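Local coordinates for protein lipase (Rhizopus niveus, PDB 1LGY) that hydrolyses the ester bonds of triacylglycerols and their partial glycerides, with a strong preference for the 1 and 3 positions of the glycerol, at residues 12-17 with 259-264; 19-24 with 173-178; 156-159 with 164-167. All coordinates share one frame; numbering follows the deposited sequence.

Interaction 1. Residues 12-17 with 259-264; sequences AQIQEF and SYFDIN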
ATOM      1  N   ALA A  12       6.934 -18.663  -5.448  1.00 25.86           N
ATOM      2  CA  ALA A  12       6.672 -17.733  -6.537  1.00 24.38           C
ATOM      3  C   ALA A  12       5.936 -16.476  -6.120  1.00 25.35           C
ATOM      4  O   ALA A  12       6.249 -15.399  -6.655  1.00 28.61           O
ATOM      5  CB  ALA A  12       5.854 -18.443  -7.580  1.00 24.41           C
ATOM      6  N   GLN A  13       5.007 -16.697  -5.155  1.00 24.05           N
ATOM      7  CA  GLN A  13       4.222 -15.675  -4.479  1.00 23.48           C
ATOM      8  C   GLN A  13       5.052 -15.022  -3.408  1.00 24.22           C
ATOM      9  O   GLN A  13       4.870 -13.846  -3.123  1.00 25.90           O
ATOM     10  CB  GLN A  13       3.013 -16.189  -3.732  1.00 21.89           C
ATOM     11  CG  GLN A  13       1.956 -16.755  -4.618  1.00 20.07           C
ATOM     12  CD  GLN A  13       0.852 -17.526  -3.899  1.00 24.25           C
ATOM     13  OE1 GLN A  13      -0.325 -17.399  -4.233  1.00 24.50           O
ATOM     14  NE2 GLN A  13       1.150 -18.384  -2.931  1.00 22.70           N
ATOM     15  N   ILE A  14       5.960 -15.734  -2.759  1.00 21.93           N
ATOM     16  CA  ILE A  14       6.796 -15.083  -1.760  1.00 20.84           C
ATOM     17  C   ILE A  14       7.796 -14.151  -2.412  1.00 20.65           C
ATOM     18  O   ILE A  14       8.202 -13.137  -1.859  1.00 19.85           O
ATOM     19  CB  ILE A  14       7.516 -16.126  -0.961  1.00 21.46           C
ATOM     20  CG1 ILE A  14       6.491 -17.133  -0.458  1.00 25.15           C
ATOM     21  CG2 ILE A  14       8.226 -15.483   0.216  1.00 23.00           C
ATOM     22  CD1 ILE A  14       7.082 -18.309   0.334  1.00 24.07           C
ATOM     23  N   GLN A  15       8.140 -14.481  -3.636  1.00 19.22           N
ATOM     24  CA  GLN A  15       9.019 -13.676  -4.430  1.00 19.47           C
ATOM     25  C   GLN A  15       8.312 -12.454  -4.903  1.00 19.39           C
ATOM     26  O   GLN A  15       8.901 -11.377  -4.923  1.00 18.60           O
ATOM     27  CB  GLN A  15       9.494 -14.436  -5.638  1.00 25.68           C
ATOM     28  CG  GLN A  15      10.783 -15.149  -5.282  1.00 35.03           C
ATOM     29  CD  GLN A  15      10.886 -16.547  -5.869  1.00 39.26           C
ATOM     30  OE1 GLN A  15      11.137 -16.737  -7.061  1.00 39.12           O
ATOM     31  NE2 GLN A  15      10.705 -17.557  -5.010  1.00 42.16           N
ATOM     32  N   GLU A  16       7.046 -12.626  -5.274  1.00 18.60           N
ATOM     33  CA  GLU A  16       6.281 -11.500  -5.767  1.00 18.38           C
ATOM     34  C   GLU A  16       6.032 -10.520  -4.647  1.00 17.02           C
ATOM     35  O   GLU A  16       6.219  -9.335  -4.841  1.00 18.20           O
ATOM     36  CB  GLU A  16       4.939 -11.916  -6.296  1.00 21.16           C
ATOM     37  CG  GLU A  16       4.649 -11.232  -7.632  1.00 29.29           C
ATOM     38  CD  GLU A  16       3.168 -10.889  -7.905  1.00 32.82           C
ATOM     39  OE1 GLU A  16       2.248 -11.543  -7.367  1.00 28.28           O
ATOM     40  OE2 GLU A  16       2.953  -9.936  -8.683  1.00 36.15           O
ATOM     41  N   PHE A  17       5.607 -11.004  -3.485  1.00 17.26           N
ATOM     42  CA  PHE A  17       5.335 -10.173  -2.322  1.00 17.45           C
ATOM     43  C   PHE A  17       6.634  -9.537  -1.827  1.00 20.23           C
ATOM     44  O   PHE A  17       6.585  -8.517  -1.123  1.00 20.31           O
ATOM     45  CB  PHE A  17       4.746 -11.026  -1.208  1.00 14.54           C
ATOM     46  CG  PHE A  17       3.375 -11.705  -1.406  1.00 11.76           C
ATOM     47  CD1 PHE A  17       2.321 -11.094  -2.091  1.00 15.57           C
ATOM     48  CD2 PHE A  17       3.147 -12.927  -0.804  1.00  9.83           C
ATOM     49  CE1 PHE A  17       1.068 -11.701  -2.152  1.00 15.07           C
ATOM     50  CE2 PHE A  17       1.904 -13.537  -0.862  1.00 10.02           C
ATOM     51  CZ  PHE A  17       0.859 -12.928  -1.531  1.00 15.63           C
ATOM     52  N   SER A 259      10.566  -4.228   9.358  1.00  7.58           N
ATOM     53  CA  SER A 259      11.280  -4.989   8.351  1.00 14.21           C
ATOM     54  C   SER A 259      10.329  -5.972   7.723  1.00 11.25           C
ATOM     55  O   SER A 259       9.482  -6.449   8.432  1.00 10.19           O
ATOM     56  CB  SER A 259      12.432  -5.769   8.941  1.00 17.21           C
ATOM     57  OG  SER A 259      12.023  -6.257  10.214  1.00 33.21           O
ATOM     58  N   TYR A 260      10.357  -6.246   6.416  1.00 11.98           N
ATOM     59  CA  TYR A 260       9.415  -7.158   5.793  1.00 11.66           C
ATOM     60  C   TYR A 260      10.270  -7.981   4.911  1.00 13.30           C
ATOM     61  O   TYR A 260      10.890  -7.413   4.028  1.00 13.60           O
ATOM     62  CB  TYR A 260       8.409  -6.507   4.860  1.00 11.16           C
ATOM     63  CG  TYR A 260       7.123  -6.283   5.615  1.00 16.22           C
ATOM     64  CD1 TYR A 260       7.096  -5.321   6.629  1.00 13.43           C
ATOM     65  CD2 TYR A 260       5.988  -7.061   5.340  1.00 13.46           C
ATOM     66  CE1 TYR A 260       5.943  -5.133   7.385  1.00 12.13           C
ATOM     67  CE2 TYR A 260       4.830  -6.871   6.093  1.00 13.64           C
ATOM     68  CZ  TYR A 260       4.842  -5.907   7.104  1.00  5.92           C
ATOM     69  OH  TYR A 260       3.757  -5.704   7.870  1.00 14.63           O
ATOM     70  N   PHE A 261      10.289  -9.290   5.145  1.00 14.39           N
ATOM     71  CA  PHE A 261      11.088 -10.219   4.378  1.00 18.80           C
ATOM     72  C   PHE A 261      12.554  -9.757   4.416  1.00 20.38           C
ATOM     73  O   PHE A 261      13.264  -9.791   3.396  1.00 18.15           O
ATOM     74  CB  PHE A 261      10.638 -10.255   2.933  1.00 18.48           C
ATOM     75  CG  PHE A 261       9.179 -10.473   2.637  1.00 23.48           C
ATOM     76  CD1 PHE A 261       8.622 -11.740   2.769  1.00 22.65           C
ATOM     77  CD2 PHE A 261       8.414  -9.402   2.165  1.00 22.69           C
ATOM     78  CE1 PHE A 261       7.288 -11.929   2.416  1.00 23.78           C
ATOM     79  CE2 PHE A 261       7.083  -9.613   1.822  1.00 22.27           C
ATOM     80  CZ  PHE A 261       6.513 -10.873   1.943  1.00 19.43           C
ATOM     81  N   ASP A 262      12.917  -9.224   5.605  1.00 20.80           N
ATOM     82  CA  ASP A 262      14.216  -8.657   5.908  1.00 22.72           C
ATOM     83  C   ASP A 262      14.730  -7.413   5.197  1.00 20.58           C
ATOM     84  O   ASP A 262      15.931  -7.101   5.199  1.00 22.14           O
ATOM     85  CB  ASP A 262      15.242  -9.773   5.773  1.00 29.76           C
ATOM     86  CG  ASP A 262      15.050 -10.775   6.882  1.00 36.57           C
ATOM     87  OD1 ASP A 262      14.918 -10.368   8.041  1.00 41.99           O
ATOM     88  OD2 ASP A 262      15.015 -11.966   6.580  1.00 44.23           O
ATOM     89  N   ILE A 263      13.814  -6.641   4.606  1.00 18.63           N
ATOM     90  CA  ILE A 263      14.150  -5.382   3.949  1.00 12.24           C
ATOM     91  C   ILE A 263      13.823  -4.280   4.964  1.00 14.07           C
ATOM     92  O   ILE A 263      12.715  -4.339   5.513  1.00 17.81           O
ATOM     93  CB  ILE A 263      13.303  -5.237   2.675  1.00 12.35           C
ATOM     94  CG1 ILE A 263      13.582  -6.326   1.665  1.00 10.62           C
ATOM     95  CG2 ILE A 263      13.646  -3.895   2.067  1.00 12.60           C
ATOM     96  CD1 ILE A 263      12.569  -6.457   0.525  1.00 16.74           C
ATOM     97  N   ASN A 264      14.679  -3.298   5.307  1.00  8.07           N
ATOM     98  CA  ASN A 264      14.243  -2.241   6.214  1.00 15.31           C
ATOM     99  C   ASN A 264      13.171  -1.377   5.542  1.00 18.20           C
ATOM    100  O   ASN A 264      13.277  -0.931   4.390  1.00 22.65           O
ATOM    101  CB  ASN A 264      15.412  -1.340   6.631  1.00 13.49           C
ATOM    102  CG  ASN A 264      15.029  -0.057   7.350  1.00 10.94           C
ATOM    103  OD1 ASN A 264      15.085   0.998   6.749  1.00 22.27           O
ATOM    104  ND2 ASN A 264      14.600   0.009   8.591  1.00 17.69           N
TER
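F261 reaches from the tip of a small hairpin to helix 11-26 and sets the end of its ring against the last turn of 12-17. The ring comes down on the backbone side of F17 instead of meeting the other phenyl group: CZ of F261 lies 3.6 Å from CB of F17, and CE2 of F261 is 3.2 Å from the carbonyl O of F17. The carbonyl O approaches the ring obliquely. F17 holds CG anti to its own carbonyl carbon (chi1 -64°), and its ring runs off toward Q197 and T199 of strand 196-201 and S223 of strand 221-227, leaving CB as the part of the side chain that F261 meets. One turn back along the helix, I14 adds a looser apolar touch, its branch atom CG2 standing 4.3 Å from CE1 of F261, again obliquely. A beta-branched isoleucine suits this buried flank, since CG2 stays close to the backbone while CG1 and CD1 extend elsewhere.

The phenyl group owes its position to a type I' turn running from Y260 to I263, which joins strands 259-260 and 263-264 into a two-stranded antiparallel hairpin. F261 and D262 both have positive phi values in this turn, and the backbone pair Y260 and I263 closes it with bonds in each direction. Exposed D262 suits the outer corner, while buried F261 turns inward, where T18 and A21 of the helix, T199 and I225 also touch its ring. At the neighbouring strand position the hydroxyl of Y260 hydrogen-bonds OD2 of D204, the acid of the catalytic triad.

Interaction 2. Residues 19-24 with 173-178; sequences KYAGIA and FTVGGP
Helix segment 19-24 crosses strand 173-175 steeply, at an angle of 73° between their directions, with the two axes 8.2 Å apart at their closest. The aromatic side chains Y20 and F173 fill one end of this crossing. Their ring centres are 4.2 Å apart and their planes are inclined by 33°, too tilted for a parallel stack and far from edge-to-face. The overlap is uneven: CD2 of Y20 sits over the centre of the F173 ring, whereas CD1 of F173 lies over one face of the Y20 ring but displaced toward its rim. The nearest carbons, CD2 of Y20 and CE2 of F173, are 3.5 Å apart. Both side chains start out toward the opposing segment, and in Y20 a CG placed anti to the carbonyl carbon (chi1 -66°) carries the ring over that of F173.

Farther along the strand the groups become smaller. V175 presents CG1 to CB of A21 at 3.7 Å, and its other methyl, CG2, makes a looser touch of 4.4 Å to CB of A24. Two alanines a helical turn apart thus flank one branched valine, short side chains that let the helix lie close to the sheet. This is the central parallel part of the mixed sheet of the alpha/beta hydrolase fold: backbone bonds join 173-175 to strand 138-144, which leads into the nucleophile S145, and to strand 196-201 on its other flank. V175 also touches H144, just before that serine. Alternation sends T174 away from the helix. Beyond the strand end, G176 takes a positive phi that glycine adopts readily, and at G177 a beta carbon would be crowded by OG1 of T174, so the absence of a side chain suits the place.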
ATOM      1  N   LYS A  19       9.153  -8.491  -3.867  1.00 18.67           N
ATOM      2  CA  LYS A  19       9.499  -7.491  -4.863  1.00 15.09           C
ATOM      3  C   LYS A  19       8.817  -6.206  -4.528  1.00 16.32           C
ATOM      4  O   LYS A  19       9.432  -5.154  -4.633  1.00 21.53           O
ATOM      5  CB  LYS A  19       9.066  -7.930  -6.271  1.00 15.14           C
ATOM      6  CG  LYS A  19       9.191  -6.887  -7.350  1.00 10.13           C
ATOM      7  CD  LYS A  19       9.170  -7.668  -8.626  1.00 17.37           C
ATOM      8  CE  LYS A  19       9.565  -6.787  -9.806  1.00 19.42           C
ATOM      9  NZ  LYS A  19       8.381  -6.330 -10.506  1.00 23.50           N
ATOM     10  N   TYR A  20       7.571  -6.306  -4.065  1.00 17.64           N
ATOM     11  CA  TYR A  20       6.828  -5.122  -3.749  1.00 15.10           C
ATOM     12  C   TYR A  20       7.091  -4.535  -2.396  1.00 16.41           C
ATOM     13  O   TYR A  20       6.912  -3.327  -2.237  1.00 20.45           O
ATOM     14  CB  TYR A  20       5.383  -5.429  -3.926  1.00 15.50           C
ATOM     15  CG  TYR A  20       5.137  -5.688  -5.396  1.00 10.33           C
ATOM     16  CD1 TYR A  20       5.470  -4.725  -6.337  1.00 14.61           C
ATOM     17  CD2 TYR A  20       4.625  -6.896  -5.803  1.00 15.59           C
ATOM     18  CE1 TYR A  20       5.305  -4.963  -7.692  1.00 10.81           C
ATOM     19  CE2 TYR A  20       4.449  -7.142  -7.151  1.00 12.02           C
ATOM     20  CZ  TYR A  20       4.797  -6.173  -8.079  1.00 15.40           C
ATOM     21  OH  TYR A  20       4.648  -6.434  -9.429  1.00 22.91           O
ATOM     22  N   ALA A  21       7.542  -5.311  -1.414  1.00 11.93           N
ATOM     23  CA  ALA A  21       7.939  -4.731  -0.171  1.00  5.51           C
ATOM     24  C   ALA A  21       9.197  -3.918  -0.436  1.00 11.78           C
ATOM     25  O   ALA A  21       9.302  -2.767  -0.036  1.00 15.29           O
ATOM     26  CB  ALA A  21       8.212  -5.838   0.770  1.00 13.29           C
ATOM     27  N   GLY A  22      10.126  -4.447  -1.245  1.00 15.77           N
ATOM     28  CA  GLY A  22      11.350  -3.752  -1.654  1.00 12.32           C
ATOM     29  C   GLY A  22      11.124  -2.434  -2.399  1.00 11.97           C
ATOM     30  O   GLY A  22      11.899  -1.487  -2.213  1.00 14.57           O
ATOM     31  N   ILE A  23      10.068  -2.320  -3.208  1.00  6.11           N
ATOM     32  CA  ILE A  23       9.775  -1.091  -3.897  1.00  3.13           C
ATOM     33  C   ILE A  23       9.149  -0.156  -2.900  1.00  5.57           C
ATOM     34  O   ILE A  23       9.596   0.975  -2.798  1.00  6.46           O
ATOM     35  CB  ILE A  23       8.825  -1.364  -5.073  1.00  6.46           C
ATOM     36  CG1 ILE A  23       9.559  -2.278  -6.098  1.00  2.06           C
ATOM     37  CG2 ILE A  23       8.412  -0.046  -5.706  1.00  3.11           C
ATOM     38  CD1 ILE A  23       8.944  -2.518  -7.497  1.00  6.61           C
ATOM     39  N   ALA A  24       8.181  -0.596  -2.093  1.00  7.30           N
ATOM     40  CA  ALA A  24       7.657   0.253  -1.022  1.00  9.78           C
ATOM     41  C   ALA A  24       8.780   0.793  -0.125  1.00  7.26           C
ATOM     42  O   ALA A  24       8.688   1.935   0.284  1.00 11.43           O
ATOM     43  CB  ALA A  24       6.700  -0.537  -0.180  1.00  3.32           C
ATOM     44  N   PHE A 173      -0.645  -3.284  -3.994  1.00  9.02           N
ATOM     45  CA  PHE A 173       0.078  -4.127  -3.046  1.00  7.57           C
ATOM     46  C   PHE A 173       0.427  -3.377  -1.791  1.00  8.70           C
ATOM     47  O   PHE A 173       0.948  -2.283  -1.956  1.00 10.75           O
ATOM     48  CB  PHE A 173       1.370  -4.604  -3.633  1.00  4.33           C
ATOM     49  CG  PHE A 173       1.205  -5.782  -4.564  1.00  2.12           C
ATOM     50  CD1 PHE A 173       0.811  -5.589  -5.890  1.00  9.42           C
ATOM     51  CD2 PHE A 173       1.520  -7.057  -4.115  1.00  3.88           C
ATOM     52  CE1 PHE A 173       0.743  -6.684  -6.765  1.00  9.73           C
ATOM     53  CE2 PHE A 173       1.446  -8.137  -4.993  1.00  6.95           C
ATOM     54  CZ  PHE A 173       1.062  -7.953  -6.310  1.00  2.00           C
ATOM     55  N   THR A 174       0.172  -3.804  -0.557  1.00  7.18           N
ATOM     56  CA  THR A 174       0.709  -3.037   0.559  1.00  7.73           C
ATOM     57  C   THR A 174       1.404  -3.917   1.582  1.00  7.03           C
ATOM     58  O   THR A 174       1.063  -5.075   1.744  1.00 10.72           O
ATOM     59  CB  THR A 174      -0.413  -2.204   1.311  1.00  7.06           C
ATOM     60  OG1 THR A 174      -1.225  -3.121   2.033  1.00  8.97           O
ATOM     61  CG2 THR A 174      -1.330  -1.421   0.397  1.00 10.06           C
ATOM     62  N   VAL A 175       2.435  -3.461   2.264  1.00 12.39           N
ATOM     63  CA  VAL A 175       2.974  -4.209   3.396  1.00 13.30           C
ATOM     64  C   VAL A 175       2.733  -3.329   4.639  1.00 10.67           C
ATOM     65  O   VAL A 175       2.908  -2.148   4.509  1.00  6.94           O
ATOM     66  CB  VAL A 175       4.518  -4.513   3.277  1.00 13.46           C
ATOM     67  CG1 VAL A 175       4.766  -5.530   2.201  1.00 11.78           C
ATOM     68  CG2 VAL A 175       5.304  -3.280   2.922  1.00 16.38           C
ATOM     69  N   GLY A 176       2.282  -3.778   5.821  1.00 11.98           N
ATOM     70  CA  GLY A 176       2.116  -2.916   7.005  1.00 14.42           C
ATOM     71  C   GLY A 176       0.900  -1.987   6.983  1.00 13.03           C
ATOM     72  O   GLY A 176       0.731  -1.165   7.875  1.00 13.06           O
ATOM     73  N   GLY A 177      -0.012  -2.110   6.020  1.00 14.30           N
ATOM     74  CA  GLY A 177      -1.124  -1.194   5.875  1.00 15.22           C
ATOM     75  C   GLY A 177      -2.121  -1.174   7.027  1.00 16.37           C
ATOM     76  O   GLY A 177      -2.588  -2.218   7.458  1.00 16.08           O
ATOM     77  N   PRO A 178      -2.485  -0.004   7.551  1.00 15.03           N
ATOM     78  CA  PRO A 178      -3.612   0.199   8.436  1.00 15.31           C
ATOM     79  C   PRO A 178      -4.929  -0.005   7.755  1.00 15.74           C
ATOM     80  O   PRO A 178      -5.021   0.080   6.525  1.00 19.37           O
ATOM     81  CB  PRO A 178      -3.476   1.620   8.927  1.00 16.55           C
ATOM     82  CG  PRO A 178      -2.759   2.327   7.821  1.00 16.13           C
ATOM     83  CD  PRO A 178      -1.742   1.253   7.432  1.00 17.26           C
TER

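Interaction 3. Residues 156-159 with 164-167; sequences MDLY and RLSP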
ATOM      1  N   MET A 156      -8.205   2.842  -5.786  1.00  3.12           N
ATOM      2  CA  MET A 156      -9.662   2.886  -5.935  1.00  8.58           C
ATOM      3  C   MET A 156     -10.139   4.086  -6.709  1.00  7.82           C
ATOM      4  O   MET A 156     -11.170   4.002  -7.346  1.00 17.66           O
ATOM      5  CB  MET A 156     -10.377   2.900  -4.581  1.00  8.10           C
ATOM      6  CG  MET A 156     -10.280   1.587  -3.875  1.00  7.67           C
ATOM      7  SD  MET A 156     -11.129   0.365  -4.872  1.00 12.05           S
ATOM      8  CE  MET A 156      -9.791  -0.698  -5.270  1.00  2.16           C
ATOM      9  N   ASP A 157      -9.428   5.202  -6.682  1.00 10.47           N
ATOM     10  CA  ASP A 157      -9.793   6.452  -7.320  1.00  9.98           C
ATOM     11  C   ASP A 157      -9.345   6.418  -8.747  1.00 11.25           C
ATOM     12  O   ASP A 157      -9.964   7.058  -9.579  1.00  9.82           O
ATOM     13  CB  ASP A 157      -9.102   7.604  -6.614  1.00 15.87           C
ATOM     14  CG  ASP A 157      -9.498   8.980  -7.094  1.00 13.36           C
ATOM     15  OD1 ASP A 157     -10.666   9.335  -6.949  1.00 18.50           O
ATOM     16  OD2 ASP A 157      -8.632   9.691  -7.581  1.00 16.85           O
ATOM     17  N   LEU A 158      -8.235   5.723  -9.033  1.00 10.18           N
ATOM     18  CA  LEU A 158      -7.822   5.511 -10.405  1.00  9.25           C
ATOM     19  C   LEU A 158      -8.913   4.661 -11.061  1.00  9.22           C
ATOM     20  O   LEU A 158      -9.332   4.950 -12.174  1.00 12.63           O
ATOM     21  CB  LEU A 158      -6.487   4.800 -10.414  1.00  5.80           C
ATOM     22  CG  LEU A 158      -5.232   5.626 -10.229  1.00 10.66           C
ATOM     23  CD1 LEU A 158      -4.042   4.673  -9.962  1.00  5.21           C
ATOM     24  CD2 LEU A 158      -5.027   6.533 -11.446  1.00  2.37           C
ATOM     25  N   TYR A 159      -9.479   3.677 -10.357  1.00 11.97           N
ATOM     26  CA  TYR A 159     -10.550   2.822 -10.859  1.00  6.25           C
ATOM     27  C   TYR A 159     -11.796   3.607 -11.183  1.00  9.58           C
ATOM     28  O   TYR A 159     -12.469   3.375 -12.190  1.00  5.12           O
ATOM     29  CB  TYR A 159     -10.944   1.768  -9.843  1.00  4.37           C
ATOM     30  CG  TYR A 159     -12.017   0.791 -10.360  1.00 10.34           C
ATOM     31  CD1 TYR A 159     -11.666  -0.093 -11.397  1.00  7.36           C
ATOM     32  CD2 TYR A 159     -13.331   0.787  -9.841  1.00  8.84           C
ATOM     33  CE1 TYR A 159     -12.603  -0.969 -11.913  1.00 11.05           C
ATOM     34  CE2 TYR A 159     -14.288  -0.099 -10.362  1.00 14.39           C
ATOM     35  CZ  TYR A 159     -13.895  -0.962 -11.395  1.00 16.23           C
ATOM     36  OH  TYR A 159     -14.781  -1.837 -11.960  1.00 25.13           O
ATOM     37  N   ARG A 164      -9.574   3.767 -18.690  1.00 14.19           N
ATOM     38  CA  ARG A 164      -8.599   2.751 -19.105  1.00 17.27           C
ATOM     39  C   ARG A 164      -8.077   1.810 -18.045  1.00 15.05           C
ATOM     40  O   ARG A 164      -7.415   0.845 -18.405  1.00 21.31           O
ATOM     41  CB  ARG A 164      -7.409   3.411 -19.724  1.00 16.51           C
ATOM     42  CG  ARG A 164      -7.764   4.165 -21.024  1.00 19.46           C
ATOM     43  CD  ARG A 164      -6.620   5.107 -21.431  1.00 18.92           C
ATOM     44  NE  ARG A 164      -6.603   6.310 -20.620  1.00 13.52           N
ATOM     45  CZ  ARG A 164      -5.627   7.205 -20.679  1.00 15.00           C
ATOM     46  NH1 ARG A 164      -4.584   7.081 -21.490  1.00 12.96           N
ATOM     47  NH2 ARG A 164      -5.685   8.249 -19.863  1.00 17.15           N
ATOM     48  N   LEU A 165      -8.290   2.048 -16.741  1.00 16.03           N
ATOM     49  CA  LEU A 165      -7.806   1.166 -15.685  1.00 12.07           C
ATOM     50  C   LEU A 165      -8.959   0.321 -15.162  1.00 15.71           C
ATOM     51  O   LEU A 165     -10.131   0.721 -15.018  1.00 13.79           O
ATOM     52  CB  LEU A 165      -7.194   1.973 -14.545  1.00 13.28           C
ATOM     53  CG  LEU A 165      -5.666   2.356 -14.409  1.00  9.52           C
ATOM     54  CD1 LEU A 165      -4.763   1.668 -15.374  1.00  5.75           C
ATOM     55  CD2 LEU A 165      -5.494   3.745 -14.789  1.00 11.47           C
ATOM     56  N   SER A 166      -8.585  -0.957 -15.031  1.00 16.47           N
ATOM     57  CA  SER A 166      -9.494  -2.008 -14.614  1.00 12.08           C
ATOM     58  C   SER A 166      -8.722  -3.202 -14.044  1.00 11.44           C
ATOM     59  O   SER A 166      -7.491  -3.132 -13.942  1.00 12.61           O
ATOM     60  CB  SER A 166     -10.323  -2.358 -15.856  1.00 11.84           C
ATOM     61  OG  SER A 166      -9.782  -3.429 -16.631  1.00 19.90           O
ATOM     62  N   PRO A 167      -9.298  -4.349 -13.655  1.00  7.88           N
ATOM     63  CA  PRO A 167      -8.536  -5.431 -13.103  1.00  8.74           C
ATOM     64  C   PRO A 167      -7.494  -6.002 -14.008  1.00 10.68           C
ATOM     65  O   PRO A 167      -6.801  -6.896 -13.555  1.00 17.76           O
ATOM     66  CB  PRO A 167      -9.556  -6.447 -12.708  1.00  4.20           C
ATOM     67  CG  PRO A 167     -10.745  -5.631 -12.323  1.00  2.42           C
ATOM     68  CD  PRO A 167     -10.723  -4.598 -13.419  1.00  7.78           C
TER
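L158 and L165 meet through their terminal methyls, with CD2 of each 4.4 Å from CD2 of the other. The touch is loose and purely apolar. On the next helical residue the ring of Y159 lies along the backbone of 165-167. Its CD1 is 4.0 Å from the carbonyl O of L165, an oblique approach, while CA of S166 comes to the ring edge near its plane, 4.2 Å from CE1. The same CE1 is 4.4 Å from CD of P167, which also approaches obliquely. With chi1 at -177°, CG of Y159 stands opposite the backbone N, which brings the end of the ring nearer the loop.

These contacts fold the chain back on itself just after helix 146-161, within a beta-alpha-beta crossover: strand 138-144 leads into the helix, and the loop returns the chain to the neighbouring parallel strand 170-175. Outside the first shell, both leucines are buried among apolar neighbours of helix 110-133, F124 touching L158 and L131 touching L165, which suits their branched hydrocarbon ends. Y159 is bordered instead by Y188 and T192 of helix 183-192 and by I194, which also touches P167. Polar partners hold the loop near its ends: NE of R164 forms a salt bridge with E162, and the carbonyl O of S166 accepts a bond from ND2 of N169.

How the interactions relate
From the N terminus, helix 11-26 supplies the first side of two contacts. Its early part, 12-17, closes the longest loop in interaction 1, reaching over 241 residues to the hairpin near the C terminus. Its later part, 19-24, closes a shorter loop with strand 170-175 in interaction 2, wholly within the first. Interaction 3 closes the smallest, with four residues between its segments, and lies inside both; no loops cross. Interactions 1 and 2 touch where Y260 packs on V175 and I263 on G22, joining helix, hairpin and central sheet. Interaction 3 stands apart, about 10 Å from interaction 2 at the nearest atoms, where the end of helix 146-161 meets the loop that leads to strand 170-175.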